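Long-range contacts in sniffer CG10964-PA (Drosophila melanogaster, PDB 1SNY), which probably reduces carbonyl compounds with NADPH, as a carbonyl reductase of the short-chain dehydrogenase/reductase family: residues A[211-216]-A[252-257]; A[132-137]-A[191-196]; A[171-176]-A[187-192]. All blocks are in the same frame, centred on the assembly; numbering follows the deposited sequence.

Overall arrangement
From the N terminus, the chain first reaches these contacts in helix 124-155, whose residues 132-137 are met later by helix 187-207 in interaction 2. Within that long excursion, strand 167-171 runs into the loop 171-176, and interaction 3 closes a shorter loop onto the first turns of helix 187-207; Thr-191 and Ser-192 belong to both contacts. The two pack side by side, their centres about 8 Å apart, and both touch the NADP. Interaction 1 follows in series, joining strand 213-217 to the segment that enters the final strand 257-258. It meets interaction 3 where Phe-257 packs on Ser-172 and Ser-173, so the sheet edge and the cofactor pocket adjoin.

Interaction 1. Residues A[211-216]-A[252-257]; sequences RIMCVS and KQNGGF
The carbonyl of Ile-212 faces the side-chain amide of Asn-254 across a bridging water, which donates to Ile-212 O and accepts from Asn-254 ND2. One residue on, Met-213, a selenomethionine, runs past Asn-254 in the opposite direction, its CG 3.7 Å from OD1. With CG of Asn-254 anti to the backbone N (chi1 -172°), the amide reaches back toward the start of the strand and OD1 accepts the Cys-214 N-H at 3.0 Å, a nearly straight bond of 166°. This side-chain carbonyl thus takes the place that a backbone carbonyl would fill beside a strand. Replacing Asn-254 by an alanine removes both amide bonds and would probably leave Cys-214 N without this acceptor and the water without its Asn-254 donor. Cys-214 O accepts from Gly-255 N at 2.7 Å, so consecutive residues of one loop hold both polar backbone atoms of Cys-214. That loop is a type II beta turn from Gln-253 to Gly-256, and it delivers the chain to the last strand of the parallel Rossmann sheet of this reductase; the opposite edge of strand 213-217 bonds to strand 167-171 through Met-213 and Val-215. The branch CG1 of Val-215 rests against Gln-253 O at 3.5 Å. True pairing begins at Ser-216, whose N donates to Gly-256 O over 2.9 Å, in a parallel bridge with Phe-257. In return, Phe-257 CA approaches Ser-216 O at 3.5 Å in a CA-H...O contact, and that oxygen also lies in the plane of the Phe-257 ring, at its edge. CB of Ser-216 packs 3.8 Å from Phe-257 CD1, while OG turns to Thr-200 and Asn-197 of helix 187-207.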
loop_
_atom_site.group_PDB
_atom_site.type_symbol
_atom_site.label_atom_id
_atom_site.label_comp_id
_atom_site.label_asym_id
_atom_site.label_seq_id
_atom_site.Cartn_x
_atom_site.Cartn_y
_atom_site.Cartn_z
ATOM N N ARG A 211 -24.197 0.928 -7.102
ATOM C CA ARG A 211 -24.494 0.678 -5.696
ATOM C C ARG A 211 -23.901 -0.623 -5.160
ATOM O O ARG A 211 -24.577 -1.376 -4.458
ATOM C CB ARG A 211 -26.010 0.689 -5.469
ATOM C CG ARG A 211 -26.670 2.032 -5.742
ATOM C CD ARG A 211 -26.178 3.085 -4.767
ATOM N NE ARG A 211 -26.946 4.327 -4.856
ATOM C CZ ARG A 211 -26.809 5.237 -5.815
ATOM N NH1 ARG A 211 -25.930 5.064 -6.793
ATOM N NH2 ARG A 211 -27.556 6.332 -5.788
ATOM N N ILE A 212 -22.638 -0.886 -5.500
ATOM C CA ILE A 212 -21.940 -2.073 -5.027
ATOM C C ILE A 212 -21.107 -1.630 -3.832
ATOM O O ILE A 212 -20.254 -0.756 -3.953
ATOM C CB ILE A 212 -20.998 -2.662 -6.112
ATOM C CG1 ILE A 212 -21.819 -3.122 -7.316
ATOM C CG2 ILE A 212 -20.196 -3.832 -5.524
ATOM C CD1 ILE A 212 -20.967 -3.582 -8.510
HETATM N N MSE A 213 -21.369 -2.232 -2.683
HETATM C CA MSE A 213 -20.674 -1.887 -1.448
HETATM C C MSE A 213 -19.275 -2.499 -1.355
HETATM O O MSE A 213 -19.066 -3.646 -1.745
HETATM C CB MSE A 213 -21.525 -2.349 -0.255
HETATM C CG MSE A 213 -20.994 -1.960 1.116
HETATM SE SE MSE A 213 -22.185 -2.531 2.536
HETATM C CE MSE A 213 -21.473 -4.301 2.823
ATOM N N CYS A 214 -18.313 -1.721 -0.865
ATOM C CA CYS A 214 -16.961 -2.236 -0.680
ATOM C C CYS A 214 -16.448 -1.788 0.669
ATOM O O CYS A 214 -16.489 -0.597 1.003
ATOM C CB CYS A 214 -16.000 -1.762 -1.773
ATOM S SG CYS A 214 -14.371 -2.579 -1.631
ATOM N N VAL A 215 -15.982 -2.743 1.460
ATOM C CA VAL A 215 -15.475 -2.422 2.776
ATOM C C VAL A 215 -14.290 -3.294 3.116
ATOM O O VAL A 215 -14.185 -4.429 2.640
ATOM C CB VAL A 215 -16.546 -2.661 3.881
ATOM C CG1 VAL A 215 -17.838 -1.911 3.552
ATOM C CG2 VAL A 215 -16.812 -4.151 4.019
ATOM N N SER A 216 -13.387 -2.750 3.923
ATOM C CA SER A 216 -12.246 -3.511 4.401
ATOM C C SER A 216 -12.670 -3.951 5.790
ATOM O O SER A 216 -13.282 -3.177 6.534
ATOM C CB SER A 216 -10.997 -2.639 4.517
ATOM O OG SER A 216 -10.424 -2.403 3.247
ATOM N N LYS A 252 -24.113 3.420 4.688
ATOM C CA LYS A 252 -23.413 4.318 5.594
ATOM C C LYS A 252 -21.982 3.873 5.878
ATOM O O LYS A 252 -21.109 4.710 6.122
ATOM C CB LYS A 252 -24.187 4.447 6.909
ATOM C CG LYS A 252 -25.543 5.112 6.760
ATOM C CD LYS A 252 -26.182 5.372 8.111
ATOM C CE LYS A 252 -27.521 6.073 7.957
ATOM N NZ LYS A 252 -27.389 7.306 7.132
ATOM N N GLN A 253 -21.744 2.563 5.842
ATOM C CA GLN A 253 -20.411 2.027 6.101
ATOM C C GLN A 253 -19.635 1.769 4.811
ATOM O O GLN A 253 -18.538 1.225 4.847
ATOM C CB GLN A 253 -20.496 0.720 6.891
ATOM C CG GLN A 253 -21.217 0.827 8.222
ATOM C CD GLN A 253 -22.708 1.018 8.049
ATOM O OE1 GLN A 253 -23.382 0.189 7.435
ATOM N NE2 GLN A 253 -23.232 2.116 8.588
ATOM N N ASN A 254 -20.209 2.167 3.683
ATOM C CA ASN A 254 -19.585 1.969 2.379
ATOM C C ASN A 254 -18.236 2.665 2.245
ATOM O O ASN A 254 -18.106 3.856 2.542
ATOM C CB ASN A 254 -20.527 2.450 1.280
ATOM C CG ASN A 254 -20.028 2.106 -0.102
ATOM O OD1 ASN A 254 -19.393 1.067 -0.302
ATOM N ND2 ASN A 254 -20.328 2.961 -1.071
ATOM N N GLY A 255 -17.236 1.915 1.783
ATOM C CA GLY A 255 -15.904 2.461 1.613
ATOM C C GLY A 255 -15.164 2.596 2.929
ATOM O O GLY A 255 -14.118 3.241 3.000
ATOM N N GLY A 256 -15.696 1.968 3.969
ATOM C CA GLY A 256 -15.085 2.060 5.279
ATOM C C GLY A 256 -14.212 0.903 5.713
ATOM O O GLY A 256 -14.120 -0.132 5.056
ATOM N N PHE A 257 -13.569 1.105 6.851
ATOM C CA PHE A 257 -12.685 0.133 7.456
ATOM C C PHE A 257 -13.366 -0.201 8.775
ATOM O O PHE A 257 -13.508 0.661 9.656
ATOM C CB PHE A 257 -11.318 0.786 7.669
ATOM C CG PHE A 257 -10.248 -0.138 8.168
ATOM C CD1 PHE A 257 -10.396 -1.524 8.109
ATOM C CD2 PHE A 257 -9.056 0.389 8.671
ATOM C CE1 PHE A 257 -9.377 -2.370 8.545
ATOM C CE2 PHE A 257 -8.030 -0.440 9.108
ATOM C CZ PHE A 257 -8.186 -1.831 9.047
HETATM O O HOH W 1 -20.234 1.970 -3.630
#

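Interaction 2. Residues A[132-137]-A[191-196]; sequences QTNTVV and TSKSAL. With NAP (NADP nicotinamide-adenine-dinucleotide phosphate), chain B.
Asn-134 and Ser-192 point at each other across two helices that run almost in the same direction, at 14°, with axes 8.2 Å apart. The amide ND2 of Asn-134 donates to Ser-192 OG at 3.2 Å, the hydroxyl lying 18° out of the amide plane. Both groups have second partners: ND2 also donates to Ile-112 O, and Ser-192 OG in turn donates to Tyr-189 O, a chain of bonds that fixes the rotation of the amide. Next to it, Thr-135 splits its two branches. With OG1 beside the backbone N and CG2 anti to it (chi1 -50°), OG1 donates to Ser-192 O at 2.9 Å, on a lone pair in the carbonyl plane, while CG2 packs on Ala-195 CB at 3.6 Å. Ser-192 O thereby carries two donors, since it also accepts the helical bond from Leu-196 N. The chain of Lys-193 starts away from Asn-134 but bends at chi2, so that the two side chains cross obliquely. Its NZ donates to the ribose O3D of the NADP at 3.1 Å, more weakly to O2D, and to Met-171 O. A water accepts from Lys-193 NZ at 3.0 Å and donates to Asn-134 O at 2.8 Å. The wider pi-type turn at 132-136 and this water between Lys-193 NZ and Asn-134 O are consistent with the active-site arrangement of short-chain dehydrogenases/reductases, here Asn-134, Ser-173, Tyr-189 and Lys-193. CD1 of Leu-196 lies against Asn-134 O, and the leucine also packs on Pro-138. The second subunit packs against both helices: its Leu-128 meets Val-136, and its Ala-195 and Ala-198 meet Thr-191 and Ser-194, while the lysine reaches out to the end of strand 167-171.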
loop_
_atom_site.group_PDB
_atom_site.type_symbol
_atom_site.label_atom_id
_atom_site.label_comp_id
_atom_site.label_asym_id
_atom_site.label_seq_id
_atom_site.Cartn_x
_atom_site.Cartn_y
_atom_site.Cartn_z
ATOM N N GLN A 132 1.774 -8.704 -4.052
ATOM C CA GLN A 132 1.023 -9.334 -5.138
ATOM C C GLN A 132 -0.200 -10.122 -4.655
ATOM O O GLN A 132 -1.285 -9.998 -5.217
ATOM C CB GLN A 132 1.938 -10.264 -5.952
ATOM C CG GLN A 132 1.209 -10.958 -7.072
ATOM C CD GLN A 132 2.110 -11.885 -7.844
ATOM O OE1 GLN A 132 2.678 -12.817 -7.278
ATOM N NE2 GLN A 132 2.253 -11.632 -9.140
ATOM N N THR A 133 -0.034 -10.917 -3.607
ATOM C CA THR A 133 -1.128 -11.729 -3.083
ATOM C C THR A 133 -2.149 -10.963 -2.237
ATOM O O THR A 133 -3.356 -11.190 -2.355
ATOM C CB THR A 133 -0.591 -12.899 -2.223
ATOM O OG1 THR A 133 0.127 -13.821 -3.056
ATOM C CG2 THR A 133 -1.740 -13.626 -1.533
ATOM N N ASN A 134 -1.669 -10.054 -1.393
ATOM C CA ASN A 134 -2.569 -9.301 -0.519
ATOM C C ASN A 134 -3.171 -8.045 -1.137
ATOM O O ASN A 134 -4.193 -7.539 -0.661
ATOM C CB ASN A 134 -1.836 -8.908 0.771
ATOM C CG ASN A 134 -1.545 -10.100 1.660
ATOM O OD1 ASN A 134 -1.720 -11.247 1.256
ATOM N ND2 ASN A 134 -1.088 -9.833 2.881
ATOM N N THR A 135 -2.562 -7.541 -2.201
ATOM C CA THR A 135 -3.056 -6.300 -2.798
ATOM C C THR A 135 -3.514 -6.429 -4.246
ATOM O O THR A 135 -4.671 -6.141 -4.582
ATOM C CB THR A 135 -1.967 -5.208 -2.724
ATOM O OG1 THR A 135 -1.455 -5.131 -1.387
ATOM C CG2 THR A 135 -2.533 -3.844 -3.151
ATOM N N VAL A 136 -2.605 -6.876 -5.105
ATOM C CA VAL A 136 -2.916 -7.013 -6.520
ATOM C C VAL A 136 -4.021 -8.027 -6.799
ATOM O O VAL A 136 -4.925 -7.753 -7.586
ATOM C CB VAL A 136 -1.644 -7.378 -7.313
ATOM C CG1 VAL A 136 -1.974 -7.513 -8.797
ATOM C CG2 VAL A 136 -0.593 -6.296 -7.117
ATOM N N VAL A 137 -3.965 -9.190 -6.151
ATOM C CA VAL A 137 -4.987 -10.214 -6.360
ATOM C C VAL A 137 -6.396 -9.700 -6.052
ATOM O O VAL A 137 -7.300 -9.800 -6.876
ATOM C CB VAL A 137 -4.691 -11.481 -5.519
ATOM C CG1 VAL A 137 -5.919 -12.388 -5.487
ATOM C CG2 VAL A 137 -3.504 -12.246 -6.132
ATOM N N THR A 191 2.347 -2.768 4.523
ATOM C CA THR A 191 2.179 -2.046 3.275
ATOM C C THR A 191 1.088 -2.650 2.404
ATOM O O THR A 191 0.337 -1.925 1.746
ATOM C CB THR A 191 3.493 -1.982 2.450
ATOM O OG1 THR A 191 3.968 -3.309 2.189
ATOM C CG2 THR A 191 4.552 -1.193 3.199
ATOM N N SER A 192 0.999 -3.981 2.378
ATOM C CA SER A 192 -0.003 -4.631 1.551
ATOM C C SER A 192 -1.420 -4.429 2.035
ATOM O O SER A 192 -2.334 -4.319 1.232
ATOM C CB SER A 192 0.269 -6.145 1.430
ATOM O OG SER A 192 -0.031 -6.849 2.634
ATOM N N LYS A 193 -1.612 -4.385 3.350
ATOM C CA LYS A 193 -2.959 -4.197 3.886
ATOM C C LYS A 193 -3.364 -2.723 3.830
ATOM O O LYS A 193 -4.532 -2.419 3.618
ATOM C CB LYS A 193 -3.044 -4.757 5.316
ATOM C CG LYS A 193 -2.894 -6.278 5.398
ATOM C CD LYS A 193 -3.966 -7.012 4.580
ATOM C CE LYS A 193 -4.096 -8.467 5.033
ATOM N NZ LYS A 193 -5.186 -9.191 4.317
ATOM N N SER A 194 -2.416 -1.804 4.021
ATOM C CA SER A 194 -2.758 -0.387 3.900
ATOM C C SER A 194 -3.058 -0.134 2.430
ATOM O O SER A 194 -3.907 0.681 2.091
ATOM C CB SER A 194 -1.611 0.533 4.368
ATOM O OG SER A 194 -1.427 0.424 5.760
ATOM N N ALA A 195 -2.358 -0.839 1.539
ATOM C CA ALA A 195 -2.613 -0.677 0.116
ATOM C C ALA A 195 -3.995 -1.236 -0.233
ATOM O O ALA A 195 -4.711 -0.660 -1.048
ATOM C CB ALA A 195 -1.523 -1.400 -0.712
ATOM N N LEU A 196 -4.355 -2.372 0.364
ATOM C CA LEU A 196 -5.663 -2.983 0.124
ATOM C C LEU A 196 -6.739 -1.997 0.570
ATOM O O LEU A 196 -7.746 -1.824 -0.099
ATOM C CB LEU A 196 -5.805 -4.280 0.921
ATOM C CG LEU A 196 -7.129 -5.040 0.798
ATOM C CD1 LEU A 196 -7.342 -5.477 -0.650
ATOM C CD2 LEU A 196 -7.121 -6.228 1.749
HETATM P PA NAP B . -4.176 -18.591 6.948
HETATM O O1A NAP B . -2.803 -18.586 6.632
HETATM O O2A NAP B . -4.854 -19.537 7.916
HETATM O O5B NAP B . -5.035 -18.714 5.605
HETATM C C5B NAP B . -4.634 -17.964 4.429
HETATM C C4B NAP B . -5.577 -18.576 3.346
HETATM O O4B NAP B . -5.265 -17.859 2.063
HETATM C C3B NAP B . -5.309 -20.074 2.997
HETATM O O3B NAP B . -6.582 -20.660 2.686
HETATM C C2B NAP B . -4.362 -19.981 1.819
HETATM O O2B NAP B . -4.264 -21.131 0.989
HETATM C C1B NAP B . -4.919 -18.766 1.044
HETATM N N9A NAP B . -3.901 -18.283 0.126
HETATM C C8A NAP B . -2.655 -17.724 0.329
HETATM N N7A NAP B . -2.010 -17.420 -0.792
HETATM C C5A NAP B . -2.898 -17.808 -1.784
HETATM C C6A NAP B . -2.776 -17.743 -3.183
HETATM N N6A NAP B . -1.722 -17.269 -3.895
HETATM N N1A NAP B . -3.864 -18.219 -3.940
HETATM C C2A NAP B . -5.013 -18.735 -3.318
HETATM N N3A NAP B . -5.154 -18.814 -1.940
HETATM C C4A NAP B . -4.071 -18.338 -1.217
HETATM O O3 NAP B . -4.584 -17.153 7.460
HETATM P PN NAP B . -5.930 -16.538 7.999
HETATM O O1N NAP B . -5.772 -16.104 9.397
HETATM O O2N NAP B . -6.991 -17.545 7.727
HETATM O O5D NAP B . -6.074 -15.235 7.110
HETATM C C5D NAP B . -7.352 -14.930 6.452
HETATM C C4D NAP B . -7.343 -13.462 6.064
HETATM O O4D NAP B . -7.509 -12.643 7.251
HETATM C C3D NAP B . -6.031 -12.941 5.393
HETATM O O3D NAP B . -6.337 -12.035 4.306
HETATM C C2D NAP B . -5.303 -12.282 6.554
HETATM O O2D NAP B . -4.339 -11.335 6.149
HETATM C C1D NAP B . -6.416 -11.669 7.316
HETATM N N1N NAP B . -6.218 -11.466 8.768
HETATM C C2N NAP B . -5.982 -12.506 9.724
HETATM C C3N NAP B . -5.817 -12.127 11.065
HETATM C C7N NAP B . -5.563 -13.201 12.132
HETATM O O7N NAP B . -5.431 -12.806 13.276
HETATM N N7N NAP B . -5.495 -14.466 11.817
HETATM C C4N NAP B . -5.885 -10.720 11.480
HETATM C C5N NAP B . -6.122 -9.738 10.487
HETATM C C6N NAP B . -6.291 -10.093 9.124
HETATM P P2B NAP B . -3.158 -22.320 1.228
HETATM O O1X NAP B . -3.724 -23.193 2.351
HETATM O O2X NAP B . -3.161 -22.983 -0.110
HETATM O O3X NAP B . -1.852 -21.653 1.636
HETATM O O HOH W 2 -5.154 -9.315 1.349
#

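Interaction 3. Residues A[171-176]-A[187-192]; sequences MSSILG and YAYRTS. With NAP (NADP nicotinamide-adenine-dinucleotide phosphate), chain B.
The hydroxyl of Tyr-189, set 3.5 Å from Ser-173 CB, is gripped by two polar partners: the ribose O2D of the NADP, 2.7 Å from Tyr-189 OH, and an ordered water. O2D lies in the plane of the phenol ring, at its edge. Tyr-189 and Lys-193 form the YxxxK pattern of short-chain dehydrogenases/reductases, and Ser-173 sits where that family carries its active-site serine, which makes this probably the core of the catalytic site. A chi1 of -164° sets the tyrosine ring opposite the backbone N, and this brings the phenol end over to the loop that follows strand 167-171. Here the water joins the two side chains, bonding to Ser-173 OG as well as to Tyr-189 OH. Ser-173 OG is held from its own loop too, accepting the Leu-175 N-H at 3.0 Å in an ST turn that fixes the hydroxyl beside the ring. CB of the serine meanwhile packs on C5N of the nicotinamide. Leu-175 crosses the Tyr-189 side chain at about a right angle, its CD1 3.7 Å from Tyr-189 CD2 in an oblique approach. Arg-190 makes the one direct hydrogen bond between the segments: NH1 donates to the backbone Leu-175 O at 3.0 Å, on a lone pair in the carbonyl plane, with the oxygen 21° out of the guanidinium plane. The extended arginine lays CG against the same oxygen, and its NH2 is hydrogen-bonded to Gly-184 O, so the guanidinium ties the loop to the residues just ahead of helix 187-207. Beyond the leucine, CA of Gly-176 comes to 4.3 Å from Arg-190 O.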
loop_
_atom_site.group_PDB
_atom_site.type_symbol
_atom_site.label_atom_id
_atom_site.label_comp_id
_atom_site.label_asym_id
_atom_site.label_seq_id
_atom_site.Cartn_x
_atom_site.Cartn_y
_atom_site.Cartn_z
HETATM N N MSE A 171 -10.784 -8.653 3.163
HETATM C CA MSE A 171 -10.279 -8.979 4.479
HETATM C C MSE A 171 -8.973 -8.232 4.664
HETATM O O MSE A 171 -7.985 -8.523 3.995
HETATM C CB MSE A 171 -10.056 -10.484 4.626
HETATM C CG MSE A 171 -9.935 -10.923 6.077
HETATM SE SE MSE A 171 -11.580 -10.765 7.108
HETATM C CE MSE A 171 -12.484 -9.283 6.267
ATOM N N SER A 172 -8.980 -7.245 5.554
ATOM C CA SER A 172 -7.786 -6.446 5.808
ATOM C C SER A 172 -7.215 -6.801 7.177
ATOM O O SER A 172 -7.400 -7.909 7.647
ATOM C CB SER A 172 -8.136 -4.954 5.733
ATOM O OG SER A 172 -6.968 -4.145 5.764
ATOM N N SER A 173 -6.528 -5.862 7.818
ATOM C CA SER A 173 -5.940 -6.103 9.137
ATOM C C SER A 173 -5.711 -4.795 9.882
ATOM O O SER A 173 -5.449 -3.774 9.258
ATOM C CB SER A 173 -4.601 -6.826 9.006
ATOM O OG SER A 173 -3.884 -6.757 10.232
ATOM N N ILE A 174 -5.802 -4.827 11.213
ATOM C CA ILE A 174 -5.597 -3.611 12.002
ATOM C C ILE A 174 -4.154 -3.141 11.829
ATOM O O ILE A 174 -3.844 -1.965 12.026
ATOM C CB ILE A 174 -5.892 -3.847 13.509
ATOM C CG1 ILE A 174 -5.904 -2.514 14.262
ATOM C CG2 ILE A 174 -4.831 -4.744 14.115
ATOM C CD1 ILE A 174 -7.060 -1.595 13.913
ATOM N N LEU A 175 -3.273 -4.063 11.453
ATOM C CA LEU A 175 -1.868 -3.721 11.237
ATOM C C LEU A 175 -1.764 -2.834 10.003
ATOM O O LEU A 175 -0.726 -2.222 9.745
ATOM C CB LEU A 175 -1.023 -4.982 11.047
ATOM C CG LEU A 175 -0.992 -5.979 12.210
ATOM C CD1 LEU A 175 -0.087 -7.144 11.866
ATOM C CD2 LEU A 175 -0.494 -5.288 13.465
ATOM N N GLY A 176 -2.850 -2.779 9.240
ATOM C CA GLY A 176 -2.891 -1.940 8.061
ATOM C C GLY A 176 -3.314 -0.537 8.456
ATOM O O GLY A 176 -3.344 0.368 7.631
ATOM N N TYR A 187 6.947 -4.835 7.458
ATOM C CA TYR A 187 6.846 -4.039 6.241
ATOM C C TYR A 187 5.999 -4.626 5.117
ATOM O O TYR A 187 5.110 -3.956 4.609
ATOM C CB TYR A 187 8.242 -3.690 5.720
ATOM C CG TYR A 187 8.958 -2.729 6.636
ATOM C CD1 TYR A 187 9.637 -3.185 7.762
ATOM C CD2 TYR A 187 8.888 -1.352 6.423
ATOM C CE1 TYR A 187 10.223 -2.296 8.662
ATOM C CE2 TYR A 187 9.466 -0.460 7.312
ATOM C CZ TYR A 187 10.129 -0.934 8.434
ATOM O OH TYR A 187 10.664 -0.047 9.351
ATOM N N ALA A 188 6.266 -5.865 4.719
ATOM C CA ALA A 188 5.491 -6.471 3.643
ATOM C C ALA A 188 4.001 -6.523 3.980
ATOM O O ALA A 188 3.150 -6.101 3.190
ATOM C CB ALA A 188 6.012 -7.883 3.350
ATOM N N TYR A 189 3.689 -7.029 5.167
ATOM C CA TYR A 189 2.304 -7.165 5.578
ATOM C C TYR A 189 1.587 -5.826 5.711
ATOM O O TYR A 189 0.533 -5.628 5.106
ATOM C CB TYR A 189 2.214 -7.948 6.889
ATOM C CG TYR A 189 0.816 -8.452 7.175
ATOM C CD1 TYR A 189 0.232 -9.444 6.374
ATOM C CD2 TYR A 189 0.066 -7.926 8.224
ATOM C CE1 TYR A 189 -1.062 -9.898 6.614
ATOM C CE2 TYR A 189 -1.233 -8.372 8.476
ATOM C CZ TYR A 189 -1.789 -9.358 7.669
ATOM O OH TYR A 189 -3.065 -9.799 7.924
ATOM N N ARG A 190 2.163 -4.902 6.475
ATOM C CA ARG A 190 1.526 -3.597 6.662
ATOM C C ARG A 190 1.315 -2.844 5.357
ATOM O O ARG A 190 0.226 -2.328 5.099
ATOM C CB ARG A 190 2.341 -2.720 7.607
ATOM C CG ARG A 190 2.354 -3.167 9.064
ATOM C CD ARG A 190 3.069 -2.116 9.904
ATOM N NE ARG A 190 3.336 -2.536 11.277
ATOM C CZ ARG A 190 2.435 -2.539 12.253
ATOM N NH1 ARG A 190 1.190 -2.147 12.015
ATOM N NH2 ARG A 190 2.791 -2.914 13.477
ATOM N N THR A 191 2.347 -2.768 4.523
ATOM C CA THR A 191 2.179 -2.046 3.275
ATOM C C THR A 191 1.088 -2.650 2.404
ATOM O O THR A 191 0.337 -1.925 1.746
ATOM C CB THR A 191 3.493 -1.982 2.450
ATOM O OG1 THR A 191 3.968 -3.309 2.189
ATOM C CG2 THR A 191 4.552 -1.193 3.199
ATOM N N SER A 192 0.999 -3.981 2.378
ATOM C CA SER A 192 -0.003 -4.631 1.551
ATOM C C SER A 192 -1.420 -4.429 2.035
ATOM O O SER A 192 -2.334 -4.319 1.232
ATOM C CB SER A 192 0.269 -6.145 1.430
ATOM O OG SER A 192 -0.031 -6.849 2.634
HETATM P PA NAP B . -4.176 -18.591 6.948
HETATM O O1A NAP B . -2.803 -18.586 6.632
HETATM O O2A NAP B . -4.854 -19.537 7.916
HETATM O O5B NAP B . -5.035 -18.714 5.605
HETATM C C5B NAP B . -4.634 -17.964 4.429
HETATM C C4B NAP B . -5.577 -18.576 3.346
HETATM O O4B NAP B . -5.265 -17.859 2.063
HETATM C C3B NAP B . -5.309 -20.074 2.997
HETATM O O3B NAP B . -6.582 -20.660 2.686
HETATM C C2B NAP B . -4.362 -19.981 1.819
HETATM O O2B NAP B . -4.264 -21.131 0.989
HETATM C C1B NAP B . -4.919 -18.766 1.044
HETATM N N9A NAP B . -3.901 -18.283 0.126
HETATM C C8A NAP B . -2.655 -17.724 0.329
HETATM N N7A NAP B . -2.010 -17.420 -0.792
HETATM C C5A NAP B . -2.898 -17.808 -1.784
HETATM C C6A NAP B . -2.776 -17.743 -3.183
HETATM N N6A NAP B . -1.722 -17.269 -3.895
HETATM N N1A NAP B . -3.864 -18.219 -3.940
HETATM C C2A NAP B . -5.013 -18.735 -3.318
HETATM N N3A NAP B . -5.154 -18.814 -1.940
HETATM C C4A NAP B . -4.071 -18.338 -1.217
HETATM O O3 NAP B . -4.584 -17.153 7.460
HETATM P PN NAP B . -5.930 -16.538 7.999
HETATM O O1N NAP B . -5.772 -16.104 9.397
HETATM O O2N NAP B . -6.991 -17.545 7.727
HETATM O O5D NAP B . -6.074 -15.235 7.110
HETATM C C5D NAP B . -7.352 -14.930 6.452
HETATM C C4D NAP B . -7.343 -13.462 6.064
HETATM O O4D NAP B . -7.509 -12.643 7.251
HETATM C C3D NAP B . -6.031 -12.941 5.393
HETATM O O3D NAP B . -6.337 -12.035 4.306
HETATM C C2D NAP B . -5.303 -12.282 6.554
HETATM O O2D NAP B . -4.339 -11.335 6.149
HETATM C C1D NAP B . -6.416 -11.669 7.316
HETATM N N1N NAP B . -6.218 -11.466 8.768
HETATM C C2N NAP B . -5.982 -12.506 9.724
HETATM C C3N NAP B . -5.817 -12.127 11.065
HETATM C C7N NAP B . -5.563 -13.201 12.132
HETATM O O7N NAP B . -5.431 -12.806 13.276
HETATM N N7N NAP B . -5.495 -14.466 11.817
HETATM C C4N NAP B . -5.885 -10.720 11.480
HETATM C C5N NAP B . -6.122 -9.738 10.487
HETATM C C6N NAP B . -6.291 -10.093 9.124
HETATM P P2B NAP B . -3.158 -22.320 1.228
HETATM O O1X NAP B . -3.724 -23.193 2.351
HETATM O O2X NAP B . -3.161 -22.983 -0.110
HETATM O O3X NAP B . -1.852 -21.653 1.636
HETATM O O HOH W 3 -2.841 -9.850 10.648
#